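Local coordinates for protein HTH-type transcriptional regulator mcbR (Escherichia coli UMEA 3718-1, PDB 4P9F) that represses transcription of the gene for McbA by binding its promoter, preventing colanic acid overproduction and mucoidy, and is important for biofilm formation, at residues K32-Q37 / T43-A48. Sequence-based numbering, arbitrary orientation.
Sequences KNLAEQ and TPVREA
Val45 reaches from the second helix of the helix-turn-helix to Leu34 and Ala35 on the first, and all the touching between residues 32-37 and 43-48 is done by these three residues, through apolar carbon. The two methyls of Val45 divide the work. CG1 is set against Leu34, meeting CD2 of that leucine at 3.7 Å and lying just as close to its CG, while CB of Leu34 is hardly farther off. CG2 takes Ala35 instead: it rests against the alanine backbone, 3.9 Å from Ala35 CA, and its distance to Ala35 CB is 4.0 Å. What spreads the fork this way is the valine torsion, with CG1 trans to the backbone N (chi1 178°) and CG2 trans to the carbonyl carbon. The alanine, having no more than a methyl, lets the helices come near, and the CA atoms of Ala35 and Val45 are 6.0 Å apart. With an alanine in place of Val45, both methyls would go, which would probably leave a gap beside Leu34 and Ala35 and take away nearly all direct contact between these two segments.

Polar side chains stay away from this interface. Lys32 and Glu36 form a long ion pair within their own helix, NZ to OE2 at 3.8 Å, and Glu47 OE1 hydrogen-bonds Thr7 of helix 6-19. That helix also packs on Leu34 through Leu14 and on Ala48 through Val10 and Glu11, completing the three-helix core of a GntR-family winged helix-turn-helix domain.

Both segments belong to the DNA-binding helix-turn-helix. No hydrogen bond or salt bridge joins them directly, so what the two segments share directly is shape and the burial of apolar carbon, with helix 6-19 and the short link between them probably doing the rest.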
loop_
_atom_site.group_PDB
_atom_site.type_symbol
_atom_site.label_atom_id
_atom_site.label_comp_id
_atom_site.label_asym_id
_atom_site.label_seq_id
_atom_site.Cartn_x
_atom_site.Cartn_y
_atom_site.Cartn_z
ATOM N N LYS A 32 -4.698 23.427 15.184
ATOM C CA LYS A 32 -5.639 24.390 15.744
ATOM C C LYS A 32 -6.452 25.132 14.659
ATOM O O LYS A 32 -7.662 25.314 14.804
ATOM C CB LYS A 32 -4.882 25.400 16.613
ATOM C CG LYS A 32 -5.762 26.472 17.235
ATOM C CD LYS A 32 -6.708 25.898 18.272
ATOM C CE LYS A 32 -6.331 26.351 19.678
ATOM N NZ LYS A 32 -6.306 27.840 19.824
ATOM N N ASN A 33 -5.780 25.585 13.600
ATOM C CA ASN A 33 -6.463 26.235 12.467
ATOM C C ASN A 33 -7.489 25.314 11.853
ATOM O O ASN A 33 -8.592 25.725 11.518
ATOM C CB ASN A 33 -5.485 26.643 11.362
ATOM C CG ASN A 33 -4.605 27.822 11.734
ATOM O OD1 ASN A 33 -4.584 28.273 12.869
ATOM N ND2 ASN A 33 -3.852 28.311 10.758
ATOM N N LEU A 34 -7.106 24.060 11.664
ATOM C CA LEU A 34 -8.012 23.117 11.015
ATOM C C LEU A 34 -9.222 22.848 11.917
ATOM O O LEU A 34 -10.344 22.788 11.442
ATOM C CB LEU A 34 -7.291 21.807 10.684
ATOM C CG LEU A 34 -8.145 20.804 9.889
ATOM C CD1 LEU A 34 -8.830 21.483 8.703
ATOM C CD2 LEU A 34 -7.267 19.608 9.421
ATOM N N ALA A 35 -8.980 22.674 13.219
ATOM C CA ALA A 35 -10.079 22.459 14.161
ATOM C C ALA A 35 -11.043 23.662 14.140
ATOM O O ALA A 35 -12.271 23.503 14.108
ATOM C CB ALA A 35 -9.533 22.214 15.574
ATOM N N GLU A 36 -10.489 24.871 14.140
ATOM C CA GLU A 36 -11.328 26.073 14.067
ATOM C C GLU A 36 -12.122 26.147 12.760
ATOM O O GLU A 36 -13.305 26.504 12.750
ATOM C CB GLU A 36 -10.465 27.334 14.228
ATOM C CG GLU A 36 -9.950 27.471 15.643
ATOM C CD GLU A 36 -8.975 28.614 15.823
ATOM O OE1 GLU A 36 -8.551 29.225 14.807
ATOM O OE2 GLU A 36 -8.641 28.888 16.995
ATOM N N GLN A 37 -11.476 25.811 11.653
ATOM C CA GLN A 37 -12.160 25.821 10.377
ATOM C C GLN A 37 -13.304 24.797 10.328
ATOM O O GLN A 37 -14.319 25.041 9.691
ATOM C CB GLN A 37 -11.158 25.561 9.238
ATOM C CG GLN A 37 -10.167 26.725 9.022
ATOM C CD GLN A 37 -8.877 26.313 8.306
ATOM O OE1 GLN A 37 -8.807 25.252 7.678
ATOM N NE2 GLN A 37 -7.844 27.163 8.407
ATOM N N THR A 43 -9.094 17.211 19.316
ATOM C CA THR A 43 -8.849 15.768 19.414
ATOM C C THR A 43 -9.071 14.955 18.124
ATOM O O THR A 43 -8.149 14.280 17.681
ATOM C CB THR A 43 -9.689 15.153 20.543
ATOM O OG1 THR A 43 -9.346 15.802 21.774
ATOM C CG2 THR A 43 -9.418 13.664 20.647
ATOM N N PRO A 44 -10.264 15.044 17.494
ATOM C CA PRO A 44 -10.362 14.223 16.269
ATOM C C PRO A 44 -9.509 14.755 15.109
ATOM O O PRO A 44 -9.067 13.976 14.274
ATOM C CB PRO A 44 -11.853 14.297 15.900
ATOM C CG PRO A 44 -12.340 15.607 16.503
ATOM C CD PRO A 44 -11.524 15.760 17.800
ATOM N N VAL A 45 -9.256 16.057 15.091
ATOM C CA VAL A 45 -8.437 16.669 14.035
ATOM C C VAL A 45 -6.987 16.224 14.173
ATOM O O VAL A 45 -6.383 15.745 13.208
ATOM C CB VAL A 45 -8.544 18.203 14.080
ATOM C CG1 VAL A 45 -7.641 18.832 13.011
ATOM C CG2 VAL A 45 -10.017 18.594 13.854
ATOM N N ARG A 46 -6.440 16.340 15.390
ATOM C CA ARG A 46 -5.079 15.855 15.636
ATOM C C ARG A 46 -4.929 14.356 15.330
ATOM O O ARG A 46 -3.934 13.941 14.724
ATOM C CB ARG A 46 -4.662 16.123 17.086
ATOM C CG ARG A 46 -3.194 15.737 17.362
ATOM C CD ARG A 46 -2.832 15.800 18.854
ATOM N NE ARG A 46 -3.599 14.821 19.616
ATOM C CZ ARG A 46 -4.574 15.128 20.469
ATOM N NH1 ARG A 46 -4.880 16.398 20.708
ATOM N NH2 ARG A 46 -5.230 14.163 21.099
ATOM N N GLU A 47 -5.914 13.540 15.719
ATOM C CA GLU A 47 -5.815 12.104 15.449
ATOM C C GLU A 47 -5.807 11.789 13.955
ATOM O O GLU A 47 -5.089 10.883 13.498
ATOM C CB GLU A 47 -6.960 11.315 16.107
ATOM C CG GLU A 47 -6.910 11.287 17.616
ATOM C CD GLU A 47 -8.041 10.458 18.226
ATOM O OE1 GLU A 47 -8.998 10.097 17.502
ATOM O OE2 GLU A 47 -7.975 10.177 19.438
ATOM N N ALA A 48 -6.622 12.511 13.199
ATOM C CA ALA A 48 -6.703 12.295 11.756
ATOM C C ALA A 48 -5.360 12.615 11.114
ATOM O O ALA A 48 -4.854 11.854 10.290
ATOM C CB ALA A 48 -7.823 13.158 11.142
#